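Local coordinates for uncharacterized protein (Bacteroides ovatus CL02T12C04, PDB 6PTM) that probably acts as an exo-carrageenase of glycoside hydrolase family 42, cutting sugar units from the ends of carrageenan chains, at residues 225-230 and 286-291; 292-297 and 391-396; 370-375 and 412-417; 395-400 and 423-428. One frame throughout, in Å; residues are numbered along the deposited sequence. Where two conformers were deposited one is given.

Contact 1. Residues 225-230 and 286-291; sequences GFVFLN and LGYMLC. With EDO (1,2-ethanediol), chain B.
Val227 and Leu229 alternate with Gly287 and Met289 in a ladder of backbone hydrogen bonds, strand 225-230 running parallel to strand 288-291 at an axis distance of 4.7 Å and an angle of 21°. This is the pairing of neighbouring strands in the (beta/alpha)8 barrel expected of family 42. Val227 O accepts from Met289 N at 2.7 Å in a nearly straight bond, and Val227 N donates to Gly287 O at 2.9 Å. Gly287 sits at a phi of 93°, a conformation that residues with a side chain adopt less readily. On one face Val227 CB lies 3.7 Å from Tyr288 CD2; the tyrosine's ring carbons pack on Val227 while its hydroxyl is bonded to Asp386. Leu290 packs against helix 358-385. The ring edge of Phe226 meets Met289 CB. Flexible methionine suits this spot: its chain bends at chi2 (-76°) and chi3, bringing Met289 CE over the centre of the Phe228 ring, 3.6 Å from the centroid.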
loop_
_atom_site.group_PDB
_atom_site.type_symbol
_atom_site.label_atom_id
_atom_site.label_comp_id
_atom_site.label_asym_id
_atom_site.label_seq_id
_atom_site.Cartn_x
_atom_site.Cartn_y
_atom_site.Cartn_z
ATOM N N GLY A 225 13.864 -12.262 -0.365
ATOM C CA GLY A 225 12.616 -12.916 -0.762
ATOM C C GLY A 225 11.631 -12.979 0.377
ATOM O O GLY A 225 11.951 -12.561 1.526
ATOM N N PHE A 226 10.449 -13.473 0.072
ATOM C CA PHE A 226 9.426 -13.695 1.114
ATOM C C PHE A 226 8.767 -15.067 0.936
ATOM O O PHE A 226 8.804 -15.702 -0.151
ATOM C CB PHE A 226 8.447 -12.529 1.128
ATOM C CG PHE A 226 7.378 -12.562 0.075
ATOM C CD1 PHE A 226 7.650 -12.158 -1.218
ATOM C CD2 PHE A 226 6.086 -12.925 0.387
ATOM C CE1 PHE A 226 6.669 -12.153 -2.191
ATOM C CE2 PHE A 226 5.091 -12.877 -0.579
ATOM C CZ PHE A 226 5.382 -12.480 -1.864
ATOM N N VAL A 227 8.212 -15.552 2.046
ATOM C CA VAL A 227 7.464 -16.841 2.107
ATOM C C VAL A 227 5.969 -16.528 2.023
ATOM O O VAL A 227 5.474 -15.663 2.764
ATOM C CB VAL A 227 7.811 -17.627 3.376
ATOM C CG1 VAL A 227 7.076 -18.954 3.432
ATOM C CG2 VAL A 227 9.312 -17.831 3.497
ATOM N N PHE A 228 5.285 -17.195 1.114
ATOM C CA PHE A 228 3.840 -16.978 0.832
ATOM C C PHE A 228 3.065 -18.124 1.472
ATOM O O PHE A 228 3.225 -19.269 1.001
ATOM C CB PHE A 228 3.649 -16.924 -0.676
ATOM C CG PHE A 228 2.282 -16.501 -1.148
ATOM C CD1 PHE A 228 1.184 -17.329 -1.006
ATOM C CD2 PHE A 228 2.110 -15.300 -1.813
ATOM C CE1 PHE A 228 -0.064 -16.922 -1.454
ATOM C CE2 PHE A 228 0.868 -14.928 -2.312
ATOM C CZ PHE A 228 -0.209 -15.742 -2.136
ATOM N N LEU A 229 2.252 -17.850 2.497
ATOM C CA LEU A 229 1.342 -18.871 3.075
ATOM C C LEU A 229 -0.002 -18.796 2.367
ATOM O O LEU A 229 -0.682 -17.743 2.484
ATOM C CB LEU A 229 1.161 -18.640 4.570
ATOM C CG LEU A 229 2.247 -19.238 5.451
ATOM C CD1 LEU A 229 3.516 -18.430 5.314
ATOM C CD2 LEU A 229 1.779 -19.311 6.922
ATOM N N ASN A 230 -0.357 -19.876 1.673
ATOM C CA ASN A 230 -1.666 -20.079 1.011
ATOM C C ASN A 230 -2.669 -20.634 2.013
ATOM O O ASN A 230 -2.269 -21.498 2.825
ATOM C CB ASN A 230 -1.583 -21.052 -0.157
ATOM C CG ASN A 230 -2.956 -21.543 -0.563
ATOM O OD1 ASN A 230 -3.476 -22.492 0.049
ATOM N ND2 ASN A 230 -3.530 -20.882 -1.569
ATOM N N LEU A 286 12.513 -10.506 3.299
ATOM C CA LEU A 286 11.314 -9.632 3.205
ATOM C C LEU A 286 10.103 -10.365 3.803
ATOM O O LEU A 286 8.966 -9.979 3.525
ATOM C CB LEU A 286 11.101 -9.183 1.756
ATOM C CG LEU A 286 11.781 -7.858 1.415
ATOM C CD1 LEU A 286 11.760 -7.632 -0.070
ATOM C CD2 LEU A 286 11.137 -6.667 2.134
ATOM N N GLY A 287 10.363 -11.388 4.615
ATOM C CA GLY A 287 9.425 -11.838 5.635
ATOM C C GLY A 287 8.517 -12.952 5.164
ATOM O O GLY A 287 8.739 -13.548 4.053
ATOM N N TYR A 288 7.585 -13.277 6.058
ATOM C CA TYR A 288 6.558 -14.325 5.910
ATOM C C TYR A 288 5.198 -13.645 5.743
ATOM O O TYR A 288 4.703 -12.924 6.649
ATOM C CB TYR A 288 6.570 -15.254 7.126
ATOM C CG TYR A 288 7.843 -16.026 7.342
ATOM C CD1 TYR A 288 8.960 -15.411 7.904
ATOM C CD2 TYR A 288 7.909 -17.386 7.079
ATOM C CE1 TYR A 288 10.129 -16.116 8.137
ATOM C CE2 TYR A 288 9.074 -18.110 7.312
ATOM C CZ TYR A 288 10.184 -17.470 7.844
ATOM O OH TYR A 288 11.334 -18.141 8.120
ATOM N N MET A 289 4.603 -13.867 4.579
ATOM C CA MET A 289 3.321 -13.236 4.182
ATOM C C MET A 289 2.188 -14.157 4.628
ATOM O O MET A 289 2.080 -15.269 4.071
ATOM C CB MET A 289 3.341 -13.047 2.666
ATOM C CG MET A 289 2.452 -11.935 2.172
ATOM S SD MET A 289 0.742 -12.394 2.188
ATOM C CE MET A 289 0.672 -13.856 1.152
ATOM N N LEU A 290 1.421 -13.767 5.646
ATOM C CA LEU A 290 0.609 -14.740 6.412
ATOM C C LEU A 290 -0.714 -15.035 5.695
ATOM O O LEU A 290 -1.254 -16.106 5.956
ATOM C CB LEU A 290 0.345 -14.257 7.842
ATOM C CG LEU A 290 1.586 -14.041 8.700
ATOM C CD1 LEU A 290 1.206 -13.533 10.082
ATOM C CD2 LEU A 290 2.432 -15.299 8.793
ATOM N N CYS A 291 -1.200 -14.148 4.821
ATOM C CA CYS A 291 -2.397 -14.423 4.004
ATOM C C CYS A 291 -2.518 -13.380 2.884
ATOM O O CYS A 291 -2.292 -12.172 3.146
ATOM C CB CYS A 291 -3.666 -14.390 4.858
ATOM S SG CYS A 291 -5.123 -15.083 4.026
HETATM C C1 EDO B . -2.894 -17.833 -3.791
HETATM O O1 EDO B . -2.263 -18.950 -3.179
HETATM C C2 EDO B . -3.800 -17.192 -2.802
HETATM O O2 EDO B . -4.860 -18.032 -2.332
#

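Contact 2. Residues 292-297 and 391-396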
loop_
_atom_site.group_PDB
_atom_site.type_symbol
_atom_site.label_atom_id
_atom_site.label_comp_id
_atom_site.label_asym_id
_atom_site.label_seq_id
_atom_site.Cartn_x
_atom_site.Cartn_y
_atom_site.Cartn_z
ATOM N N ASN A 292 -2.943 -13.856 1.717
ATOM C CA ASN A 292 -3.397 -13.088 0.530
ATOM C C ASN A 292 -4.807 -12.494 0.755
ATOM O O ASN A 292 -5.768 -13.275 0.769
ATOM C CB ASN A 292 -3.429 -14.056 -0.656
ATOM C CG ASN A 292 -3.716 -13.377 -1.971
ATOM O OD1 ASN A 292 -2.807 -13.043 -2.760
ATOM N ND2 ASN A 292 -4.986 -13.178 -2.209
ATOM N N GLU A 293 -4.941 -11.167 0.801
ATOM C CA GLU A 293 -6.233 -10.415 0.807
ATOM C C GLU A 293 -7.215 -11.102 1.744
ATOM O O GLU A 293 -8.307 -11.514 1.335
ATOM C CB GLU A 293 -6.847 -10.304 -0.589
ATOM C CG GLU A 293 -5.990 -9.481 -1.546
ATOM C CD GLU A 293 -6.745 -8.974 -2.770
ATOM O OE1 GLU A 293 -7.770 -9.605 -3.121
ATOM O OE2 GLU A 293 -6.307 -7.971 -3.352
ATOM N N PRO A 294 -6.828 -11.317 3.014
ATOM C CA PRO A 294 -7.759 -11.869 4.000
ATOM C C PRO A 294 -8.953 -10.932 4.251
ATOM O O PRO A 294 -8.814 -9.687 4.162
ATOM C CB PRO A 294 -6.885 -11.987 5.259
ATOM C CG PRO A 294 -5.937 -10.843 5.092
ATOM C CD PRO A 294 -5.538 -10.943 3.627
ATOM N N HIS A 295 -10.110 -11.551 4.505
ATOM C CA HIS A 295 -11.336 -10.880 4.980
ATOM C C HIS A 295 -12.352 -11.958 5.337
ATOM O O HIS A 295 -12.323 -13.067 4.704
ATOM C CB HIS A 295 -11.852 -9.815 3.992
ATOM C CG HIS A 295 -11.732 -10.159 2.534
ATOM N ND1 HIS A 295 -12.701 -10.858 1.865
ATOM C CD2 HIS A 295 -10.800 -9.828 1.602
ATOM C CE1 HIS A 295 -12.352 -11.006 0.599
ATOM N NE2 HIS A 295 -11.201 -10.358 0.395
ATOM N N TRP A 296 -13.133 -11.642 6.365
ATOM C CA TRP A 296 -14.180 -12.494 6.971
ATOM C C TRP A 296 -15.486 -11.712 6.991
ATOM O O TRP A 296 -16.081 -11.548 8.088
ATOM C CB TRP A 296 -13.734 -12.951 8.361
ATOM C CG TRP A 296 -12.655 -13.994 8.311
ATOM C CD1 TRP A 296 -12.835 -15.341 8.400
ATOM C CD2 TRP A 296 -11.241 -13.798 8.128
ATOM N NE1 TRP A 296 -11.641 -15.994 8.314
ATOM C CE2 TRP A 296 -10.641 -15.078 8.179
ATOM C CE3 TRP A 296 -10.423 -12.674 8.008
ATOM C CZ2 TRP A 296 -9.272 -15.270 8.049
ATOM C CZ3 TRP A 296 -9.065 -12.858 7.885
ATOM C CH2 TRP A 296 -8.498 -14.138 7.897
ATOM N N ASN A 297 -15.851 -11.167 5.824
ATOM C CA ASN A 297 -17.075 -10.350 5.683
ATOM C C ASN A 297 -18.262 -11.179 6.177
ATOM O O ASN A 297 -18.318 -12.385 5.895
ATOM C CB ASN A 297 -17.342 -9.889 4.254
ATOM C CG ASN A 297 -16.244 -9.014 3.687
ATOM O OD1 ASN A 297 -15.509 -8.376 4.439
ATOM N ND2 ASN A 297 -16.184 -8.904 2.355
ATOM N N THR A 391 7.012 -10.839 9.861
ATOM C CA THR A 391 5.727 -11.198 9.253
ATOM C C THR A 391 5.055 -9.944 8.716
ATOM O O THR A 391 5.263 -8.835 9.255
ATOM C CB THR A 391 4.836 -11.978 10.222
ATOM O OG1 THR A 391 4.424 -11.118 11.289
ATOM C CG2 THR A 391 5.545 -13.203 10.760
ATOM N N HIS A 392 4.190 -10.188 7.746
ATOM C CA HIS A 392 3.243 -9.204 7.212
ATOM C C HIS A 392 2.081 -9.938 6.586
ATOM O O HIS A 392 2.129 -11.164 6.418
ATOM C CB HIS A 392 3.957 -8.262 6.221
ATOM C CG HIS A 392 4.747 -8.971 5.183
ATOM N ND1 HIS A 392 4.271 -9.172 3.900
ATOM C CD2 HIS A 392 5.993 -9.485 5.225
ATOM C CE1 HIS A 392 5.187 -9.803 3.198
ATOM N NE2 HIS A 392 6.278 -10.002 3.993
ATOM N N ILE A 393 1.096 -9.152 6.195
ATOM C CA ILE A 393 -0.189 -9.632 5.644
ATOM C C ILE A 393 -0.495 -8.809 4.387
ATOM O O ILE A 393 -0.318 -7.559 4.424
ATOM C CB ILE A 393 -1.263 -9.510 6.743
ATOM C CG1 ILE A 393 -0.845 -10.226 8.033
ATOM C CG2 ILE A 393 -2.620 -9.986 6.258
ATOM C CD1 ILE A 393 -1.629 -9.737 9.265
ATOM N N LYS A 394 -0.955 -9.463 3.318
ATOM C CA LYS A 394 -1.333 -8.732 2.078
ATOM C C LYS A 394 -2.728 -8.122 2.287
ATOM O O LYS A 394 -3.736 -8.623 1.743
ATOM C CB LYS A 394 -1.241 -9.634 0.857
ATOM C CG LYS A 394 -1.581 -8.916 -0.445
ATOM C CD LYS A 394 -1.743 -9.822 -1.609
ATOM C CE LYS A 394 -0.454 -10.553 -1.962
ATOM N NZ LYS A 394 -0.602 -11.362 -3.203
ATOM N N ILE A 395 -2.776 -7.079 3.108
ATOM C CA ILE A 395 -4.048 -6.420 3.505
ATOM C C ILE A 395 -4.496 -5.512 2.365
ATOM O O ILE A 395 -3.663 -4.751 1.861
ATOM C CB ILE A 395 -3.874 -5.617 4.799
ATOM C CG1 ILE A 395 -3.558 -6.528 5.987
ATOM C CG2 ILE A 395 -5.097 -4.759 5.033
ATOM C CD1 ILE A 395 -2.990 -5.755 7.153
ATOM N N MET A 396 -5.781 -5.562 2.021
ATOM C CA MET A 396 -6.365 -4.606 1.049
ATOM C C MET A 396 -6.571 -3.285 1.777
ATOM O O MET A 396 -7.418 -3.214 2.643
ATOM C CB MET A 396 -7.705 -5.126 0.536
ATOM C CG MET A 396 -7.573 -6.376 -0.301
ATOM S SD MET A 396 -9.121 -7.294 -0.323
ATOM C CE MET A 396 -10.316 -6.022 -0.791
HETATM O O HOH W 1 -7.473 -7.887 2.817
#
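Asn292 and Lys394 extend side by side from paired backbone positions, and their ends are joined by a hydrogen bond: Lys394 NZ donates to Asn292 OD1 at 2.8 Å, approaching 31° out of the carbonyl plane. A bend at chi3 (-64°) turns the long lysine chain to this oxygen, and its ammonium also forms a salt bridge with Glu470. With a leucine in its place, Asn292 OD1 and Glu470 would probably be left without the cation they share. Among backbone groups, Glu293 N reaches Lys394 O in a weak bond of 3.0 Å, and a water donates to Pro294 O while accepting from Met396 N. The apolar pair is Pro294 CG and Ile393 CG2, 3.6 Å apart, a rigid ring against the methyl branch of a beta-branched side chain. The thioether chain of Met396 crosses the Glu293 side chain at about a right angle, its SD lying 3.6 Å from His295 CD2, oblique to the imidazole. An Asn-Glu pair at the C-terminal end of a barrel strand is typical of clan GH-A glycosidases, whose relatives usually carry the acid/base there.

Contact 3. Residues 370-375 and 412-417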
loop_
_atom_site.group_PDB
_atom_site.type_symbol
_atom_site.label_atom_id
_atom_site.label_comp_id
_atom_site.label_asym_id
_atom_site.label_seq_id
_atom_site.Cartn_x
_atom_site.Cartn_y
_atom_site.Cartn_z
ATOM N N ARG A 370 -10.734 -11.509 16.712
ATOM C CA ARG A 370 -10.399 -12.942 16.527
ATOM C C ARG A 370 -9.520 -13.085 15.287
ATOM O O ARG A 370 -8.760 -14.060 15.191
ATOM C CB ARG A 370 -11.630 -13.841 16.408
ATOM C CG ARG A 370 -12.527 -13.531 15.221
ATOM C CD ARG A 370 -12.888 -14.767 14.468
ATOM N NE ARG A 370 -13.714 -14.427 13.315
ATOM C CZ ARG A 370 -14.207 -15.321 12.459
ATOM N NH1 ARG A 370 -14.940 -14.900 11.441
ATOM N NH2 ARG A 370 -14.004 -16.622 12.646
ATOM N N VAL A 371 -9.672 -12.176 14.328
ATOM C CA VAL A 371 -8.803 -12.233 13.126
ATOM C C VAL A 371 -7.397 -11.812 13.537
ATOM O O VAL A 371 -6.443 -12.482 13.147
ATOM C CB VAL A 371 -9.375 -11.390 11.967
ATOM C CG1 VAL A 371 -8.334 -11.178 10.883
ATOM C CG2 VAL A 371 -10.638 -12.050 11.420
ATOM N N THR A 372 -7.274 -10.707 14.294
ATOM C CA THR A 372 -5.969 -10.285 14.849
ATOM C C THR A 372 -5.317 -11.472 15.593
ATOM O O THR A 372 -4.095 -11.744 15.377
ATOM C CB THR A 372 -6.145 -9.045 15.734
ATOM O OG1 THR A 372 -6.698 -7.956 14.986
ATOM C CG2 THR A 372 -4.848 -8.669 16.398
ATOM N N GLU A 373 -6.068 -12.144 16.460
ATOM C CA GLU A 373 -5.545 -13.301 17.258
ATOM C C GLU A 373 -5.055 -14.418 16.310
ATOM O O GLU A 373 -3.976 -15.022 16.553
ATOM C CB GLU A 373 -6.603 -13.767 18.256
ATOM C CG GLU A 373 -6.120 -14.888 19.174
ATOM C CD GLU A 373 -6.087 -16.281 18.568
ATOM O OE1 GLU A 373 -6.983 -16.609 17.754
ATOM O OE2 GLU A 373 -5.161 -17.045 18.923
ATOM N N TRP A 374 -5.781 -14.665 15.225
ATOM C CA TRP A 374 -5.419 -15.713 14.252
ATOM C C TRP A 374 -4.037 -15.401 13.672
ATOM O O TRP A 374 -3.176 -16.292 13.624
ATOM C CB TRP A 374 -6.526 -15.812 13.199
ATOM C CG TRP A 374 -6.116 -16.467 11.915
ATOM C CD1 TRP A 374 -5.977 -15.885 10.684
ATOM C CD2 TRP A 374 -5.799 -17.849 11.749
ATOM N NE1 TRP A 374 -5.614 -16.820 9.759
ATOM C CE2 TRP A 374 -5.471 -18.026 10.386
ATOM C CE3 TRP A 374 -5.771 -18.948 12.616
ATOM C CZ2 TRP A 374 -5.143 -19.275 9.870
ATOM C CZ3 TRP A 374 -5.460 -20.183 12.097
ATOM C CH2 TRP A 374 -5.129 -20.333 10.750
ATOM N N PHE A 375 -3.826 -14.160 13.245
ATOM C CA PHE A 375 -2.551 -13.734 12.629
ATOM C C PHE A 375 -1.456 -13.723 13.693
ATOM O O PHE A 375 -0.298 -14.049 13.310
ATOM C CB PHE A 375 -2.722 -12.408 11.888
ATOM C CG PHE A 375 -3.422 -12.588 10.573
ATOM C CD1 PHE A 375 -2.881 -13.407 9.601
ATOM C CD2 PHE A 375 -4.646 -11.995 10.328
ATOM C CE1 PHE A 375 -3.532 -13.586 8.397
ATOM C CE2 PHE A 375 -5.298 -12.187 9.126
ATOM C CZ PHE A 375 -4.759 -13.006 8.176
ATOM N N GLU A 412 -4.907 -1.049 12.087
ATOM C CA GLU A 412 -3.974 -0.584 13.132
ATOM C C GLU A 412 -3.343 -1.806 13.801
ATOM O O GLU A 412 -2.115 -1.866 13.893
ATOM C CB GLU A 412 -4.672 0.215 14.221
ATOM C CG GLU A 412 -3.733 0.523 15.359
ATOM C CD GLU A 412 -4.249 1.579 16.329
ATOM O OE1 GLU A 412 -5.479 1.588 16.511
ATOM O OE2 GLU A 412 -3.446 2.362 16.911
ATOM N N ALA A 413 -4.163 -2.758 14.242
ATOM C CA ALA A 413 -3.651 -3.892 15.044
ATOM C C ALA A 413 -2.752 -4.740 14.137
ATOM O O ALA A 413 -1.664 -5.121 14.570
ATOM C CB ALA A 413 -4.776 -4.677 15.668
ATOM N N LEU A 414 -3.162 -5.002 12.900
ATOM C CA LEU A 414 -2.376 -5.908 12.027
ATOM C C LEU A 414 -1.076 -5.207 11.645
ATOM O O LEU A 414 -0.054 -5.889 11.570
ATOM C CB LEU A 414 -3.195 -6.346 10.815
ATOM C CG LEU A 414 -4.443 -7.146 11.170
ATOM C CD1 LEU A 414 -5.175 -7.590 9.917
ATOM C CD2 LEU A 414 -4.110 -8.364 12.010
ATOM N N THR A 415 -1.105 -3.888 11.446
ATOM C CA THR A 415 0.119 -3.118 11.104
ATOM C C THR A 415 1.095 -3.149 12.291
ATOM O O THR A 415 2.281 -3.512 12.091
ATOM C CB THR A 415 -0.221 -1.704 10.653
ATOM O OG1 THR A 415 -0.937 -1.841 9.421
ATOM C CG2 THR A 415 1.045 -0.903 10.488
ATOM N N ARG A 416 0.593 -2.886 13.486
ATOM C CA ARG A 416 1.402 -2.883 14.732
ATOM C C ARG A 416 2.007 -4.276 14.952
ATOM O O ARG A 416 3.195 -4.364 15.288
ATOM C CB ARG A 416 0.504 -2.461 15.894
ATOM C CG ARG A 416 1.136 -2.600 17.269
ATOM C CD ARG A 416 0.059 -2.477 18.337
ATOM N NE ARG A 416 -0.701 -3.709 18.370
ATOM C CZ ARG A 416 -1.955 -3.821 18.774
ATOM N NH1 ARG A 416 -2.595 -2.769 19.224
ATOM N NH2 ARG A 416 -2.549 -4.997 18.747
ATOM N N ASN A 417 1.200 -5.303 14.759
ATOM C CA ASN A 417 1.599 -6.713 15.013
ATOM C C ASN A 417 2.595 -7.240 13.977
ATOM O O ASN A 417 3.160 -8.333 14.209
ATOM C CB ASN A 417 0.386 -7.621 15.149
ATOM C CG ASN A 417 -0.382 -7.304 16.412
ATOM O OD1 ASN A 417 0.074 -6.467 17.194
ATOM N ND2 ASN A 417 -1.543 -7.924 16.586
HETATM O O HOH W 2 -1.891 -9.989 14.529
#
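Thr372 and Leu414 form the middle of this helix pair, where the backbones come nearest. Leu414 CD2 reaches over to Thr372 CA at 3.9 Å and also approaches Phe375 CD2 at 4.0 Å, one methyl thus touching two residues three apart on the same helix. The small Ala413 lets Thr372 come close, its CB lying 3.9 Å from Thr372 OG1. Thr372 CG2, set anti to the backbone N by a chi1 of -60° for OG1, touches Asn417 ND2 at 3.4 Å. The same amide nitrogen donates to a water, 2.9 Å away, which in turn donates to Thr372 O. In the next shell, Thr372 OG1 bonds to Met368 O one turn back in its own helix, which fixes the rotation of the threonine. Phe375 and Leu414 both press on Ile393 of strand 391-394. The two segments run nearly parallel, 16° apart with axes 10.1 Å from each other, as expected of neighbouring outer helices in the (beta/alpha)8 barrel of this family. Direct contact is modest and mostly van der Waals; between these segments the polar link is a water, while Lys379 NZ, further along helix 358-385, adds a direct bond to Asn417 O, so the shared seat on the strand probably matters too.

Contact 4. Residues 395-400 and 423-428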
loop_
_atom_site.group_PDB
_atom_site.type_symbol
_atom_site.label_atom_id
_atom_site.label_comp_id
_atom_site.label_asym_id
_atom_site.label_seq_id
_atom_site.Cartn_x
_atom_site.Cartn_y
_atom_site.Cartn_z
ATOM N N ILE A 395 -2.776 -7.079 3.108
ATOM C CA ILE A 395 -4.048 -6.420 3.505
ATOM C C ILE A 395 -4.496 -5.512 2.365
ATOM O O ILE A 395 -3.663 -4.751 1.861
ATOM C CB ILE A 395 -3.874 -5.617 4.799
ATOM C CG1 ILE A 395 -3.558 -6.528 5.987
ATOM C CG2 ILE A 395 -5.097 -4.759 5.033
ATOM C CD1 ILE A 395 -2.990 -5.755 7.153
ATOM N N MET A 396 -5.781 -5.562 2.021
ATOM C CA MET A 396 -6.365 -4.606 1.049
ATOM C C MET A 396 -6.571 -3.285 1.777
ATOM O O MET A 396 -7.418 -3.214 2.643
ATOM C CB MET A 396 -7.705 -5.126 0.536
ATOM C CG MET A 396 -7.573 -6.376 -0.301
ATOM S SD MET A 396 -9.121 -7.294 -0.323
ATOM C CE MET A 396 -10.316 -6.022 -0.791
ATOM N N PRO A 397 -5.859 -2.186 1.479
ATOM C CA PRO A 397 -6.010 -0.971 2.280
ATOM C C PRO A 397 -7.423 -0.384 2.305
ATOM O O PRO A 397 -7.714 0.313 3.236
ATOM C CB PRO A 397 -5.066 0.012 1.602
ATOM C CG PRO A 397 -4.014 -0.880 1.004
ATOM C CD PRO A 397 -4.786 -2.076 0.490
ATOM N N ASN A 398 -8.240 -0.637 1.280
ATOM C CA ASN A 398 -9.629 -0.094 1.191
ATOM C C ASN A 398 -10.501 -0.730 2.301
ATOM O O ASN A 398 -11.535 -0.134 2.613
ATOM C CB ASN A 398 -10.229 -0.145 -0.240
ATOM C CG ASN A 398 -10.525 -1.510 -0.823
ATOM O OD1 ASN A 398 -10.289 -2.546 -0.215
ATOM N ND2 ASN A 398 -11.146 -1.527 -1.989
ATOM N N LEU A 399 -10.078 -1.814 2.956
ATOM C CA LEU A 399 -10.826 -2.341 4.130
ATOM C C LEU A 399 -10.685 -1.386 5.325
ATOM O O LEU A 399 -11.461 -1.504 6.248
ATOM C CB LEU A 399 -10.384 -3.764 4.454
ATOM C CG LEU A 399 -10.698 -4.827 3.411
ATOM C CD1 LEU A 399 -10.224 -6.188 3.867
ATOM C CD2 LEU A 399 -12.190 -4.863 3.127
ATOM N N TRP A 400 -9.761 -0.426 5.270
ATOM C CA TRP A 400 -9.711 0.744 6.180
ATOM C C TRP A 400 -10.100 2.046 5.466
ATOM O O TRP A 400 -10.824 2.834 6.096
ATOM C CB TRP A 400 -8.331 0.897 6.802
ATOM C CG TRP A 400 -8.235 2.071 7.709
ATOM C CD1 TRP A 400 -8.509 2.112 9.042
ATOM C CD2 TRP A 400 -7.773 3.384 7.355
ATOM N NE1 TRP A 400 -8.276 3.371 9.536
ATOM C CE2 TRP A 400 -7.828 4.171 8.518
ATOM C CE3 TRP A 400 -7.350 3.977 6.166
ATOM C CZ2 TRP A 400 -7.497 5.521 8.526
ATOM C CZ3 TRP A 400 -6.968 5.301 6.177
ATOM C CH2 TRP A 400 -7.065 6.063 7.340
ATOM N N ASN A 423 0.693 -4.850 2.452
ATOM C CA ASN A 423 -0.556 -4.431 1.774
ATOM C C ASN A 423 -0.463 -4.807 0.294
ATOM O O ASN A 423 0.599 -5.182 -0.146
ATOM C CB ASN A 423 -0.813 -2.929 1.886
ATOM C CG ASN A 423 0.325 -2.091 1.349
ATOM O OD1 ASN A 423 0.399 -1.842 0.144
ATOM N ND2 ASN A 423 1.224 -1.657 2.195
ATOM N N ASP A 424 -1.557 -4.630 -0.438
ATOM C CA ASP A 424 -1.583 -4.674 -1.931
ATOM C C ASP A 424 -2.405 -3.468 -2.385
ATOM O O ASP A 424 -3.428 -3.636 -3.052
ATOM C CB ASP A 424 -1.993 -6.049 -2.449
ATOM C CG ASP A 424 -3.459 -6.394 -2.323
ATOM O OD1 ASP A 424 -4.095 -5.918 -1.379
ATOM O OD2 ASP A 424 -3.944 -7.155 -3.178
ATOM N N ALA A 425 -1.948 -2.289 -1.980
ATOM C CA ALA A 425 -2.562 -0.991 -2.339
ATOM C C ALA A 425 -2.790 -0.963 -3.835
ATOM O O ALA A 425 -1.852 -1.370 -4.577
ATOM C CB ALA A 425 -1.717 0.183 -1.921
ATOM N N SER A 426 -4.001 -0.524 -4.212
ATOM C CA SER A 426 -4.453 -0.186 -5.584
ATOM C C SER A 426 -4.507 1.334 -5.740
ATOM O O SER A 426 -4.782 2.043 -4.738
ATOM C CB SER A 426 -5.831 -0.719 -5.901
ATOM O OG SER A 426 -5.862 -2.127 -5.835
ATOM N N SER A 427 -4.326 1.794 -6.976
ATOM C CA SER A 427 -4.602 3.186 -7.399
ATOM C C SER A 427 -5.391 3.144 -8.723
ATOM O O SER A 427 -6.579 2.832 -8.713
ATOM C CB SER A 427 -3.312 3.981 -7.474
ATOM O OG SER A 427 -2.380 3.369 -8.364
ATOM N N CYS A 428 -4.739 3.421 -9.836
ATOM C CA CYS A 428 -5.316 3.283 -11.194
ATOM C C CYS A 428 -6.408 4.340 -11.450
ATOM O O CYS A 428 -6.791 5.113 -10.517
ATOM C CB CYS A 428 -5.816 1.861 -11.435
ATOM S SG CYS A 428 -4.457 0.672 -11.591
#
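Asn423 CB packs against Ile395 O at 3.4 Å and against Pro397 CG at 3.9 Å, where the turn after strand 391-394 meets the loop after strand 421-423. From CB the chain turns to put CG between the backbone N and the carbonyl carbon (chi1 57°), which folds the amide back over the following residues. At the tip, Asn423 OD1 accepts from Ala425 N at 3.2 Å, in the carbonyl plane and on a lone pair; this is an Asx turn, for which the short asparagine side chain is well suited. The hydroxyl of Tyr454, from helix 448-460, bonds to the same oxygen. Pro397 CG lies 3.6 Å from Ala425 CA, and Pro397 CD sits 3.8 Å from Ala425 N. A glycine here would have no ring to fill this place, which would probably open a gap beside Asn423 and Ala425 and give the start of the short helix 398-401 more freedom to turn. Alanine suits its place because its small CB lets the ring come close. Asp424 lies alongside Met396, OD1 being 3.7 Å from Met396 CG. Asp424 N donates to Ile395 O at 3.1 Å from well above the carbonyl plane (39°). This one hydrogen bond between the segments thus ends on a backbone carbonyl that also receives the CA-H of Asn423, with the proline ring adding nonpolar contact.

Contacts 1 and 2 share a parallel sheet, in which strand 288-292 lies between 225-230 and 391-394; their centres are 12 Å apart. Contact 1 closes along the chain before contacts 2, 3 and 4 open. Contacts 2 and 3 alternate their segments, as do 3 and 4, whereas contact 4 begins on Ile395 and Met396, where contact 2 ends. Contact 2 lies about 10 Å, centre to centre, from both contacts 3 and 4. Contact 4 continues from the strand end toward strand 421-423. Contacts 2 and 4 thus lie at strand ends on what is probably the catalytic side of the barrel, while contact 3 backs the strands from outside through Ile393 and Phe375.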